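Local coordinates for tyrosine phosphatase (Orf virus, PDB 5NCR), which dephosphorylates phosphoproteins as a homodimeric viral phosphatase of the dual-specificity family, with a triple substrate specificity, at residues Leu11-Thr16 with Gln170-Phe175; Val35-Ala40 with Ala121-Tyr126; Cys57-Thr62 with Pro92-Leu97; Val145-Thr150 with Asn166-Leu171. The protein carries 2 engineered substitutions. All coordinates share one frame; numbering follows the deposited sequence. Where two conformers were deposited one is given.

Contact 1: residues Leu11-Thr16 with Gln170-Phe175; sequences LLLRCT and QLIKMF
Apolar packing joins Leu-12 and Leu-13 to Ile-172, whose side chain points from helix 165-177 into the flank of helix 7-15. The CD2 methyl of Leu-12 lies 3.7 Å from Ile-172 CG1 and 3.8 Å from Ile-172 CG2, so it sits in the fork of the isoleucine. Ile-172 CG1 stands beside its own backbone N (chi1 -67°), and the chain extends from there to CD1, which ends against backbone as well as side chain: it is 3.5 Å from Leu-13 N and 4.1 Å from Leu-13 CB. Helix 7-15 is thereby packed onto the last helix of the phosphatase domain; its Cys-15 forms the interchain disulfide with Cys-15 of the second subunit. Phe-147 of helix 140-158 touches both Leu-12 and Ile-172, closing the apolar group from a third helix. Polar bonds lie beside this packing and none crosses between the two segments. Where the first helix ends, Leu-12 O accepts from Thr-16 OG1 at 2.8 Å and from Thr-16 N at 2.9 Å, the two donors coming from opposite faces of the carbonyl plane. Thr-16 OG1 has a further partner in Arg-168.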
loop_
_atom_site.group_PDB
_atom_site.type_symbol
_atom_site.label_atom_id
_atom_site.label_comp_id
_atom_site.label_asym_id
_atom_site.label_seq_id
_atom_site.Cartn_x
_atom_site.Cartn_y
_atom_site.Cartn_z
ATOM N N LEU B 11 0.251 -1.712 -8.313
ATOM C CA LEU B 11 -0.294 -1.102 -7.087
ATOM C C LEU B 11 0.846 -1.056 -6.022
ATOM O O LEU B 11 1.102 -0.002 -5.441
ATOM C CB LEU B 11 -1.434 -1.986 -6.565
ATOM C CG LEU B 11 -2.727 -1.364 -6.091
ATOM C CD1 LEU B 11 -3.310 -0.341 -7.096
ATOM C CD2 LEU B 11 -3.757 -2.441 -5.877
ATOM N N LEU B 12 1.515 -2.190 -5.792
ATOM C CA LEU B 12 2.615 -2.299 -4.814
ATOM C C LEU B 12 3.847 -1.460 -5.203
ATOM O O LEU B 12 4.429 -0.803 -4.339
ATOM C CB LEU B 12 2.999 -3.762 -4.527
ATOM C CG LEU B 12 4.009 -4.012 -3.379
ATOM C CD1 LEU B 12 3.560 -3.327 -2.050
ATOM C CD2 LEU B 12 4.228 -5.488 -3.185
ATOM N N LEU B 13 4.192 -1.427 -6.506
ATOM C CA LEU B 13 5.281 -0.586 -6.991
ATOM C C LEU B 13 4.998 0.890 -6.644
ATOM O O LEU B 13 5.903 1.574 -6.205
ATOM C CB LEU B 13 5.460 -0.768 -8.491
ATOM C CG LEU B 13 6.696 -0.074 -9.068
ATOM C CD1 LEU B 13 8.012 -0.720 -8.534
ATOM C CD2 LEU B 13 6.654 -0.073 -10.572
ATOM N N ARG B 14 3.722 1.343 -6.776
ATOM C CA ARG B 14 3.268 2.679 -6.406
ATOM C C ARG B 14 3.298 2.861 -4.901
ATOM O O ARG B 14 3.778 3.914 -4.472
ATOM C CB ARG B 14 1.863 2.971 -6.964
ATOM C CG ARG B 14 1.603 4.459 -7.075
ATOM C CD ARG B 14 0.203 4.768 -7.563
ATOM N NE ARG B 14 -0.129 6.181 -7.363
ATOM C CZ ARG B 14 -1.284 6.737 -7.712
ATOM N NH1 ARG B 14 -2.229 6.010 -8.296
ATOM N NH2 ARG B 14 -1.503 8.026 -7.484
ATOM N N CYS B 15 2.760 1.877 -4.094
ATOM C CA CYS B 15 2.814 1.885 -2.608
ATOM C C CYS B 15 4.251 2.124 -2.099
ATOM O O CYS B 15 4.441 2.762 -1.058
ATOM C CB CYS B 15 2.289 0.575 -2.034
ATOM S SG CYS B 15 0.489 0.421 -2.016
ATOM N N THR B 16 5.243 1.567 -2.804
ATOM C CA THR B 16 6.652 1.636 -2.415
ATOM C C THR B 16 7.449 2.742 -3.148
ATOM O O THR B 16 8.685 2.810 -2.995
ATOM C CB THR B 16 7.294 0.251 -2.545
ATOM O OG1 THR B 16 7.139 -0.251 -3.870
ATOM C CG2 THR B 16 6.757 -0.745 -1.533
ATOM N N GLN B 170 10.592 -5.973 -10.387
ATOM C CA GLN B 170 11.050 -7.353 -10.602
ATOM C C GLN B 170 10.962 -8.186 -9.303
ATOM O O GLN B 170 10.596 -9.353 -9.356
ATOM C CB GLN B 170 12.469 -7.396 -11.156
ATOM C CG GLN B 170 12.560 -6.920 -12.599
ATOM C CD GLN B 170 13.988 -7.024 -13.079
ATOM O OE1 GLN B 170 14.492 -8.098 -13.390
ATOM N NE2 GLN B 170 14.674 -5.927 -13.155
ATOM N N LEU B 171 11.267 -7.572 -8.159
ATOM C CA LEU B 171 11.171 -8.208 -6.837
ATOM C C LEU B 171 9.713 -8.445 -6.448
ATOM O O LEU B 171 9.377 -9.511 -5.943
ATOM C CB LEU B 171 11.894 -7.366 -5.774
ATOM C CG LEU B 171 13.424 -7.314 -5.885
ATOM C CD1 LEU B 171 13.982 -6.218 -5.035
ATOM C CD2 LEU B 171 14.058 -8.615 -5.459
ATOM N N ILE B 172 8.839 -7.471 -6.721
ATOM C CA ILE B 172 7.391 -7.618 -6.478
ATOM C C ILE B 172 6.898 -8.810 -7.290
ATOM O O ILE B 172 6.260 -9.678 -6.725
ATOM C CB ILE B 172 6.602 -6.313 -6.741
ATOM C CG1 ILE B 172 6.980 -5.235 -5.692
ATOM C CG2 ILE B 172 5.059 -6.550 -6.779
ATOM C CD1 ILE B 172 6.696 -3.799 -6.095
ATOM N N LYS B 173 7.225 -8.871 -8.590
ATOM C CA LYS B 173 6.803 -9.970 -9.487
ATOM C C LYS B 173 7.225 -11.336 -8.954
ATOM O O LYS B 173 6.416 -12.258 -8.870
ATOM C CB LYS B 173 7.372 -9.802 -10.906
ATOM C CG LYS B 173 6.739 -8.714 -11.759
ATOM C CD LYS B 173 5.313 -8.978 -12.209
ATOM C CE LYS B 173 5.167 -9.820 -13.462
ATOM N NZ LYS B 173 3.737 -9.912 -13.857
ATOM N N MET B 174 8.485 -11.441 -8.566
ATOM C CA MET B 174 9.072 -12.667 -8.060
ATOM C C MET B 174 8.547 -13.119 -6.680
ATOM O O MET B 174 8.273 -14.300 -6.515
ATOM C CB MET B 174 10.602 -12.492 -8.059
ATOM C CG MET B 174 11.386 -13.644 -7.510
ATOM S SD MET B 174 13.095 -13.532 -8.111
ATOM C CE MET B 174 12.876 -14.357 -9.730
ATOM N N PHE B 175 8.464 -12.215 -5.692
ATOM C CA PHE B 175 8.140 -12.596 -4.312
ATOM C C PHE B 175 6.720 -12.274 -3.857
ATOM O O PHE B 175 6.269 -12.782 -2.819
ATOM C CB PHE B 175 9.159 -12.012 -3.325
ATOM C CG PHE B 175 10.569 -12.504 -3.552
ATOM C CD1 PHE B 175 10.954 -13.781 -3.143
ATOM C CD2 PHE B 175 11.513 -11.692 -4.166
ATOM C CE1 PHE B 175 12.261 -14.240 -3.357
ATOM C CE2 PHE B 175 12.824 -12.148 -4.373
ATOM C CZ PHE B 175 13.199 -13.405 -3.935
#

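Contact 2: residues Val35-Ala40 with Ala121-Tyr126; sequences VYLGSA and AAAMGY
Tyr-126 N donates to Ala-122 O at 2.9 Å, a helical bond in 118-134; Tyr-126 and Ala-123, nearly one turn apart, meet Val-35 and Leu-37. The arrangement is the alpha/beta layering of the dual-specificity phosphatase fold. Helix 118-134 follows strand 108-111 through the loop that carries the family's phosphate-binding signature, and it packs against strand 35-38, the parallel neighbour of 108-111 in the sheet. Val-35 and Leu-37, two apart on the strand, both point to the helix, whereas Tyr-36 between them turns to the other face and sets its ring edge-to-face with Phe-55. On the helix the matching residues are three apart, which puts them on one side. Val-35 and Leu-37 each have one partner there. Leu-37 meets the small side chain of Ala-123 mainly through CD2, 3.6 Å from Ala-123 CB, with CD1 farther off at 4.2 Å. With only a methyl on the helix side, the backbones come close here, the CA atoms of Leu-37 and Ala-123 being 6.6 Å apart. Leu-31 also touches Ala-123. The larger pair is at the start of the strand, where Glu-102 of helix 90-103 reaches both Val-35 and Tyr-126. The tyrosine has CG anti to its backbone N (chi1 177°), which carries the ring out beside the valine. Val-35 CG2 approaches the ring obliquely, 3.6 Å from Tyr-126 CE2 and 4.1 Å from Tyr-126 OH.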
loop_
_atom_site.group_PDB
_atom_site.type_symbol
_atom_site.label_atom_id
_atom_site.label_comp_id
_atom_site.label_asym_id
_atom_site.label_seq_id
_atom_site.Cartn_x
_atom_site.Cartn_y
_atom_site.Cartn_z
ATOM N N VAL B 35 23.757 -11.717 7.634
ATOM C CA VAL B 35 23.749 -10.969 6.365
ATOM C C VAL B 35 23.649 -9.458 6.628
ATOM O O VAL B 35 22.804 -9.009 7.382
ATOM C CB VAL B 35 22.712 -11.478 5.331
ATOM C CG1 VAL B 35 22.792 -10.697 4.010
ATOM C CG2 VAL B 35 22.895 -12.969 5.092
ATOM N N TYR B 36 24.560 -8.696 6.020
ATOM C CA TYR B 36 24.669 -7.253 6.153
ATOM C C TYR B 36 24.538 -6.603 4.792
ATOM O O TYR B 36 24.927 -7.183 3.770
ATOM C CB TYR B 36 26.022 -6.868 6.781
ATOM C CG TYR B 36 26.264 -7.367 8.194
ATOM C CD1 TYR B 36 26.573 -8.701 8.442
ATOM C CD2 TYR B 36 26.286 -6.488 9.268
ATOM C CE1 TYR B 36 26.854 -9.152 9.729
ATOM C CE2 TYR B 36 26.578 -6.925 10.556
ATOM C CZ TYR B 36 26.839 -8.259 10.786
ATOM O OH TYR B 36 27.118 -8.692 12.062
ATOM N N LEU B 37 23.962 -5.400 4.793
ATOM C CA LEU B 37 23.741 -4.562 3.627
ATOM C C LEU B 37 24.619 -3.336 3.814
ATOM O O LEU B 37 24.588 -2.733 4.872
ATOM C CB LEU B 37 22.238 -4.183 3.528
ATOM C CG LEU B 37 21.803 -3.131 2.510
ATOM C CD1 LEU B 37 22.241 -3.509 1.118
ATOM C CD2 LEU B 37 20.287 -2.984 2.498
ATOM N N GLY B 38 25.413 -3.009 2.803
ATOM C CA GLY B 38 26.299 -1.863 2.875
ATOM C C GLY B 38 26.624 -1.238 1.548
ATOM O O GLY B 38 26.118 -1.664 0.502
ATOM N N SER B 39 27.491 -0.209 1.604
ATOM C CA SER B 39 27.942 0.561 0.452
ATOM C C SER B 39 29.411 0.240 0.138
ATOM O O SER B 39 30.021 -0.599 0.807
ATOM C CB SER B 39 27.816 2.046 0.780
ATOM O OG SER B 39 28.761 2.380 1.784
ATOM N N ALA B 40 29.995 0.969 -0.834
ATOM C CA ALA B 40 31.411 0.862 -1.211
ATOM C C ALA B 40 32.297 1.227 -0.026
ATOM O O ALA B 40 33.343 0.608 0.162
ATOM C CB ALA B 40 31.718 1.777 -2.400
ATOM N N ALA B 121 18.320 -4.437 -3.633
ATOM C CA ALA B 121 17.477 -5.444 -4.300
ATOM C C ALA B 121 17.782 -6.858 -3.813
ATOM O O ALA B 121 16.865 -7.616 -3.510
ATOM C CB ALA B 121 17.621 -5.347 -5.815
ATOM N N ALA B 122 19.054 -7.156 -3.611
ATOM C CA ALA B 122 19.506 -8.444 -3.066
ATOM C C ALA B 122 18.981 -8.603 -1.633
ATOM O O ALA B 122 18.426 -9.653 -1.293
ATOM C CB ALA B 122 21.024 -8.488 -3.065
ATOM N N ALA B 123 19.112 -7.526 -0.826
ATOM C CA ALA B 123 18.652 -7.457 0.556
ATOM C C ALA B 123 17.115 -7.712 0.643
ATOM O O ALA B 123 16.677 -8.531 1.435
ATOM C CB ALA B 123 18.988 -6.093 1.129
ATOM N N MET B 124 16.327 -7.031 -0.190
ATOM C CA MET B 124 14.870 -7.181 -0.253
ATOM C C MET B 124 14.504 -8.595 -0.645
ATOM O O MET B 124 13.670 -9.219 0.021
ATOM C CB MET B 124 14.266 -6.180 -1.255
ATOM C CG MET B 124 12.755 -6.026 -1.106
ATOM S SD MET B 124 12.275 -5.304 0.506
ATOM C CE MET B 124 10.557 -5.875 0.586
ATOM N N GLY B 125 15.165 -9.109 -1.694
ATOM C CA GLY B 125 14.929 -10.473 -2.150
ATOM C C GLY B 125 15.188 -11.485 -1.053
ATOM O O GLY B 125 14.359 -12.359 -0.804
ATOM N N TYR B 126 16.320 -11.349 -0.367
ATOM C CA TYR B 126 16.704 -12.274 0.698
ATOM C C TYR B 126 15.756 -12.244 1.919
ATOM O O TYR B 126 15.416 -13.298 2.459
ATOM C CB TYR B 126 18.159 -12.053 1.096
ATOM C CG TYR B 126 18.578 -12.943 2.243
ATOM C CD1 TYR B 126 18.518 -14.325 2.137
ATOM C CD2 TYR B 126 18.931 -12.405 3.473
ATOM C CE1 TYR B 126 18.830 -15.148 3.217
ATOM C CE2 TYR B 126 19.298 -13.221 4.545
ATOM C CZ TYR B 126 19.235 -14.591 4.418
ATOM O OH TYR B 126 19.552 -15.381 5.496
#

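Contact 3: residues Cys57-Thr62 with Pro92-Leu97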
loop_
_atom_site.group_PDB
_atom_site.type_symbol
_atom_site.label_atom_id
_atom_site.label_comp_id
_atom_site.label_asym_id
_atom_site.label_seq_id
_atom_site.Cartn_x
_atom_site.Cartn_y
_atom_site.Cartn_z
ATOM N N CYS B 57 32.475 -13.537 3.811
ATOM C CA CYS B 57 32.027 -13.376 2.427
ATOM C C CYS B 57 31.618 -11.947 2.089
ATOM O O CYS B 57 31.072 -11.230 2.930
ATOM C CB CYS B 57 30.901 -14.355 2.106
ATOM S SG CYS B 57 31.224 -16.061 2.608
ATOM N N LEU B 58 31.875 -11.553 0.846
ATOM C CA LEU B 58 31.513 -10.263 0.268
ATOM C C LEU B 58 30.735 -10.534 -1.012
ATOM O O LEU B 58 31.174 -11.327 -1.849
ATOM C CB LEU B 58 32.739 -9.408 -0.054
ATOM C CG LEU B 58 33.480 -8.754 1.094
ATOM C CD1 LEU B 58 34.875 -8.359 0.655
ATOM C CD2 LEU B 58 32.734 -7.539 1.600
ATOM N N VAL B 59 29.577 -9.915 -1.153
ATOM C CA VAL B 59 28.778 -10.064 -2.365
ATOM C C VAL B 59 28.830 -8.677 -3.029
ATOM O O VAL B 59 28.181 -7.726 -2.582
ATOM C CB VAL B 59 27.328 -10.575 -2.118
ATOM C CG1 VAL B 59 26.571 -10.663 -3.440
ATOM C CG2 VAL B 59 27.303 -11.922 -1.382
ATOM N N ASN B 60 29.641 -8.575 -4.065
ATOM C CA ASN B 60 29.906 -7.358 -4.823
ATOM C C ASN B 60 28.986 -7.221 -6.010
ATOM O O ASN B 60 29.099 -7.956 -6.994
ATOM C CB ASN B 60 31.380 -7.307 -5.243
ATOM C CG ASN B 60 31.750 -6.108 -6.075
ATOM O OD1 ASN B 60 31.095 -5.068 -6.045
ATOM N ND2 ASN B 60 32.836 -6.213 -6.801
ATOM N N MET B 61 28.106 -6.244 -5.948
ATOM C CA MET B 61 27.155 -6.043 -7.027
ATOM C C MET B 61 27.422 -4.803 -7.851
ATOM O O MET B 61 26.523 -4.243 -8.465
ATOM C CB MET B 61 25.760 -6.100 -6.472
ATOM C CG MET B 61 25.471 -7.474 -5.990
ATOM S SD MET B 61 24.007 -7.479 -5.062
ATOM C CE MET B 61 22.816 -7.757 -6.384
ATOM N N THR B 62 28.684 -4.453 -7.963
ATOM C CA THR B 62 29.152 -3.303 -8.729
ATOM C C THR B 62 29.836 -3.855 -9.958
ATOM O O THR B 62 30.074 -5.053 -10.020
ATOM C CB THR B 62 30.044 -2.461 -7.775
ATOM O OG1 THR B 62 29.196 -1.832 -6.795
ATOM C CG2 THR B 62 30.939 -1.428 -8.450
ATOM N N PRO B 92 17.063 -15.677 -7.730
ATOM C CA PRO B 92 16.900 -17.014 -7.120
ATOM C C PRO B 92 18.216 -17.611 -6.622
ATOM O O PRO B 92 18.244 -18.180 -5.536
ATOM C CB PRO B 92 16.280 -17.856 -8.243
ATOM C CG PRO B 92 15.628 -16.858 -9.145
ATOM C CD PRO B 92 16.556 -15.668 -9.122
ATOM N N ALA B 93 19.302 -17.465 -7.394
ATOM C CA ALA B 93 20.620 -17.976 -7.003
ATOM C C ALA B 93 21.191 -17.189 -5.858
ATOM O O ALA B 93 21.720 -17.780 -4.926
ATOM C CB ALA B 93 21.575 -17.976 -8.182
ATOM N N LEU B 94 21.042 -15.863 -5.887
ATOM C CA LEU B 94 21.553 -15.007 -4.839
ATOM C C LEU B 94 20.862 -15.233 -3.484
ATOM O O LEU B 94 21.548 -15.348 -2.474
ATOM C CB LEU B 94 21.516 -13.550 -5.268
ATOM C CG LEU B 94 22.214 -12.539 -4.402
ATOM C CD1 LEU B 94 23.596 -13.044 -3.924
ATOM C CD2 LEU B 94 22.306 -11.228 -5.123
ATOM N N VAL B 95 19.527 -15.364 -3.466
ATOM C CA VAL B 95 18.841 -15.605 -2.179
ATOM C C VAL B 95 19.219 -16.974 -1.593
ATOM O O VAL B 95 19.355 -17.106 -0.376
ATOM C CB VAL B 95 17.300 -15.383 -2.233
ATOM C CG1 VAL B 95 16.976 -13.960 -2.674
ATOM C CG2 VAL B 95 16.605 -16.401 -3.120
ATOM N N LYS B 96 19.397 -17.984 -2.457
ATOM C CA LYS B 96 19.807 -19.322 -2.041
ATOM C C LYS B 96 21.218 -19.276 -1.472
ATOM O O LYS B 96 21.464 -19.848 -0.405
ATOM C CB LYS B 96 19.705 -20.308 -3.211
ATOM C CG LYS B 96 19.733 -21.763 -2.755
ATOM C CD LYS B 96 19.578 -22.749 -3.902
ATOM C CE LYS B 96 19.702 -24.182 -3.417
ATOM N NZ LYS B 96 21.113 -24.566 -3.112
ATOM N N LEU B 97 22.121 -18.519 -2.129
ATOM C CA LEU B 97 23.503 -18.326 -1.674
ATOM C C LEU B 97 23.528 -17.632 -0.289
ATOM O O LEU B 97 24.259 -18.069 0.593
ATOM C CB LEU B 97 24.306 -17.505 -2.721
ATOM C CG LEU B 97 25.694 -16.927 -2.316
ATOM C CD1 LEU B 97 26.676 -18.005 -2.000
ATOM C CD2 LEU B 97 26.236 -16.044 -3.398
#
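Val-59 and Met-61 of segment 57-62 share one partner on helix 90-103, the forked side chain of Leu-94. Val-59 belongs to strand 57-60, a parallel inner strand of the sheet between 73-76 and 108-111. The Val-59 and Leu-94 side chains slide past each other in opposite directions, and CG1 of Val-59, trans to the backbone N (chi1 179°), comes to 3.8 Å from Leu-94 CD1. The backbones stay well separated, with 9.1 Å between the CA atoms of Val-59 and Leu-94, so the side chains span the gap between sheet and helix. Asn-60, next along, faces the other side of the sheet and closes an Asx turn: its OD1 accepts from Thr-62 N at 3.1 Å, with the donor well above the amide plane, 56° out of it. Asn-60 ND2 bonds Ser-64 O, so both ends of the amide hold the chain that follows the strand. Met-61 lies inside that turn and points back to the helix. Its chain is extended to SD and then bends at chi3 (89°). Met-61 CE thereby meets Leu-94 CD2 tip to tip at 3.7 Å. Met-61 SD is 4.1 Å from Leu-94 CD2. Ala-122 of helix 118-134 touches both Met-61 and Leu-94, and Met-61 also reaches Arg-118, which fills the arginine position of the family's phosphate-binding signature. Across the contact every touch is between apolar groups, without a directional bond, so sheet and helix are matched here by the shape of methyls and thioether, while the hydrogen bonds shape the turn beside them.

Contact 4: residues Val145-Thr150 with Asn166-Leu171; sequences VYFLKT and NFRYQL
Phe-147 leaves helix 140-158 with CG trans to its backbone N (chi1 -171°), and CB and CG carry the ring toward Arg-168 and Leu-171 of helix 165-177. The two helices are consecutive and belong to the helical part of the dual-specificity phosphatase fold; this ring is what joins them here. Past CG the ring reaches the other segment through its outer atoms. CE2 has Leu-171 CB at 3.9 Å, lying at the ring edge and in its plane, and the two side chains cross at about a right angle. CE1, on the other side of the ring, has Arg-168 CG at 4.2 Å. CZ, the tip, approaches the backbone: Arg-168 O is 4.0 Å away, oblique to the ring. Beyond the two segments the ring also touches Met-124 of helix 118-134. Arg-168 offers the ring only its aliphatic part. The chain bends at chi3 (62°), and the buried guanidinium is held by backbone and hydroxyl oxygens: NE by Thr-16 OG1, NH2 by Leu-13 O and NH1 by Leu-162 O, which tie it to segment 11-16 and to the loop before its own helix. Its plane stands 51° from that of the Phe-147 ring.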
loop_
_atom_site.group_PDB
_atom_site.type_symbol
_atom_site.label_atom_id
_atom_site.label_comp_id
_atom_site.label_asym_id
_atom_site.label_seq_id
_atom_site.Cartn_x
_atom_site.Cartn_y
_atom_site.Cartn_z
ATOM N N VAL B 145 1.508 -7.197 1.592
ATOM C CA VAL B 145 1.598 -6.381 2.800
ATOM C C VAL B 145 2.987 -6.567 3.477
ATOM O O VAL B 145 3.551 -5.603 3.985
ATOM C CB VAL B 145 0.420 -6.691 3.760
ATOM C CG1 VAL B 145 0.639 -6.040 5.124
ATOM C CG2 VAL B 145 -0.911 -6.234 3.158
ATOM N N TYR B 146 3.513 -7.796 3.490
ATOM C CA TYR B 146 4.814 -8.044 4.090
ATOM C C TYR B 146 5.889 -7.294 3.304
ATOM O O TYR B 146 6.775 -6.728 3.918
ATOM C CB TYR B 146 5.136 -9.547 4.219
ATOM C CG TYR B 146 6.466 -9.798 4.909
ATOM C CD1 TYR B 146 6.568 -9.786 6.301
ATOM C CD2 TYR B 146 7.640 -9.948 4.172
ATOM C CE1 TYR B 146 7.806 -9.944 6.940
ATOM C CE2 TYR B 146 8.879 -10.091 4.798
ATOM C CZ TYR B 146 8.957 -10.086 6.182
ATOM O OH TYR B 146 10.191 -10.242 6.774
ATOM N N PHE B 147 5.791 -7.281 1.944
ATOM C CA PHE B 147 6.756 -6.601 1.090
ATOM C C PHE B 147 6.708 -5.099 1.421
ATOM O O PHE B 147 7.741 -4.470 1.592
ATOM C CB PHE B 147 6.419 -6.822 -0.389
ATOM C CG PHE B 147 7.493 -6.318 -1.341
ATOM C CD1 PHE B 147 7.614 -4.955 -1.628
ATOM C CD2 PHE B 147 8.328 -7.212 -2.006
ATOM C CE1 PHE B 147 8.592 -4.494 -2.524
ATOM C CE2 PHE B 147 9.343 -6.749 -2.854
ATOM C CZ PHE B 147 9.449 -5.397 -3.133
ATOM N N LEU B 148 5.503 -4.554 1.506
ATOM C CA LEU B 148 5.233 -3.170 1.832
ATOM C C LEU B 148 5.849 -2.755 3.187
ATOM O O LEU B 148 6.626 -1.800 3.231
ATOM C CB LEU B 148 3.717 -2.924 1.817
ATOM C CG LEU B 148 3.252 -1.540 2.174
ATOM C CD1 LEU B 148 3.837 -0.471 1.224
ATOM C CD2 LEU B 148 1.770 -1.492 2.211
ATOM N N LYS B 149 5.516 -3.484 4.258
ATOM C CA LYS B 149 5.967 -3.231 5.626
ATOM C C LYS B 149 7.505 -3.338 5.698
ATOM O O LYS B 149 8.129 -2.449 6.254
ATOM C CB LYS B 149 5.274 -4.217 6.578
ATOM C CG LYS B 149 5.629 -4.119 8.057
ATOM C CD LYS B 149 4.689 -5.027 8.887
ATOM C CE LYS B 149 5.332 -5.690 10.088
ATOM N NZ LYS B 149 5.368 -4.791 11.266
ATOM N N THR B 150 8.092 -4.374 5.087
ATOM C CA THR B 150 9.525 -4.645 5.097
ATOM C C THR B 150 10.299 -3.579 4.324
ATOM O O THR B 150 11.353 -3.158 4.773
ATOM C CB THR B 150 9.792 -6.063 4.573
ATOM O OG1 THR B 150 9.008 -6.959 5.361
ATOM C CG2 THR B 150 11.250 -6.453 4.637
ATOM N N ASN B 166 12.541 -0.346 -11.444
ATOM C CA ASN B 166 12.753 -1.525 -12.293
ATOM C C ASN B 166 13.049 -2.769 -11.441
ATOM O O ASN B 166 12.403 -3.809 -11.611
ATOM C CB ASN B 166 13.876 -1.255 -13.326
ATOM C CG ASN B 166 14.536 -2.470 -13.967
ATOM O OD1 ASN B 166 15.772 -2.593 -14.001
ATOM N ND2 ASN B 166 13.746 -3.370 -14.518
ATOM N N PHE B 167 13.979 -2.637 -10.496
ATOM C CA PHE B 167 14.396 -3.699 -9.590
ATOM C C PHE B 167 13.270 -4.014 -8.623
ATOM O O PHE B 167 13.018 -5.185 -8.355
ATOM C CB PHE B 167 15.643 -3.264 -8.778
ATOM C CG PHE B 167 16.954 -3.111 -9.522
ATOM C CD1 PHE B 167 17.044 -3.413 -10.888
ATOM C CD2 PHE B 167 18.105 -2.689 -8.858
ATOM C CE1 PHE B 167 18.256 -3.259 -11.576
ATOM C CE2 PHE B 167 19.314 -2.536 -9.551
ATOM C CZ PHE B 167 19.383 -2.830 -10.900
ATOM N N ARG B 168 12.638 -2.968 -8.053
ATOM C CA ARG B 168 11.557 -3.136 -7.086
ATOM C C ARG B 168 10.388 -3.866 -7.739
ATOM O O ARG B 168 9.822 -4.741 -7.107
ATOM C CB ARG B 168 11.129 -1.789 -6.495
ATOM C CG ARG B 168 10.593 -1.886 -5.058
ATOM C CD ARG B 168 10.479 -0.523 -4.379
ATOM N NE ARG B 168 9.546 0.345 -5.082
ATOM C CZ ARG B 168 9.889 1.373 -5.841
ATOM N NH1 ARG B 168 11.166 1.693 -5.999
ATOM N NH2 ARG B 168 8.957 2.102 -6.438
ATOM N N TYR B 169 10.063 -3.552 -9.010
ATOM C CA TYR B 169 8.979 -4.211 -9.724
ATOM C C TYR B 169 9.342 -5.687 -9.944
ATOM O O TYR B 169 8.514 -6.558 -9.684
ATOM C CB TYR B 169 8.691 -3.518 -11.076
ATOM C CG TYR B 169 7.607 -4.198 -11.891
ATOM C CD1 TYR B 169 6.259 -4.003 -11.597
ATOM C CD2 TYR B 169 7.931 -5.025 -12.962
ATOM C CE1 TYR B 169 5.256 -4.606 -12.359
ATOM C CE2 TYR B 169 6.937 -5.636 -13.729
ATOM C CZ TYR B 169 5.600 -5.430 -13.420
ATOM O OH TYR B 169 4.613 -6.020 -14.177
ATOM N N GLN B 170 10.592 -5.973 -10.387
ATOM C CA GLN B 170 11.050 -7.353 -10.602
ATOM C C GLN B 170 10.962 -8.186 -9.303
ATOM O O GLN B 170 10.596 -9.353 -9.356
ATOM C CB GLN B 170 12.469 -7.396 -11.156
ATOM C CG GLN B 170 12.560 -6.920 -12.599
ATOM C CD GLN B 170 13.988 -7.024 -13.079
ATOM O OE1 GLN B 170 14.492 -8.098 -13.390
ATOM N NE2 GLN B 170 14.674 -5.927 -13.155
ATOM N N LEU B 171 11.267 -7.572 -8.159
ATOM C CA LEU B 171 11.171 -8.208 -6.837
ATOM C C LEU B 171 9.713 -8.445 -6.448
ATOM O O LEU B 171 9.377 -9.511 -5.943
ATOM C CB LEU B 171 11.894 -7.366 -5.774
ATOM C CG LEU B 171 13.424 -7.314 -5.885
ATOM C CD1 LEU B 171 13.982 -6.218 -5.035
ATOM C CD2 LEU B 171 14.058 -8.615 -5.459
#

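How the contacts relate
Contacts 1 and 4 lie side by side, their centres about 4 Å apart: both use helix 165-177, share Gln-170 and Leu-171, and touch the second subunit. Contacts 2 and 3 join helices 118-134 and 90-103 to the same sheet, with centres about 9 Å apart. Along the chain, contact 3 is nested within contact 2, which in turn lies inside the loop closed by contact 1; contact 4 follows contact 2. Helix 118-134 links the two groups: Met-124 and Gly-125 meet Leu-171, while Ala-122 meets Leu-94. Contacts 3 and 4, about 18 Å apart between centres, do not touch. The packing thus runs continuously from the sheet to the disulfide-linked dimer side.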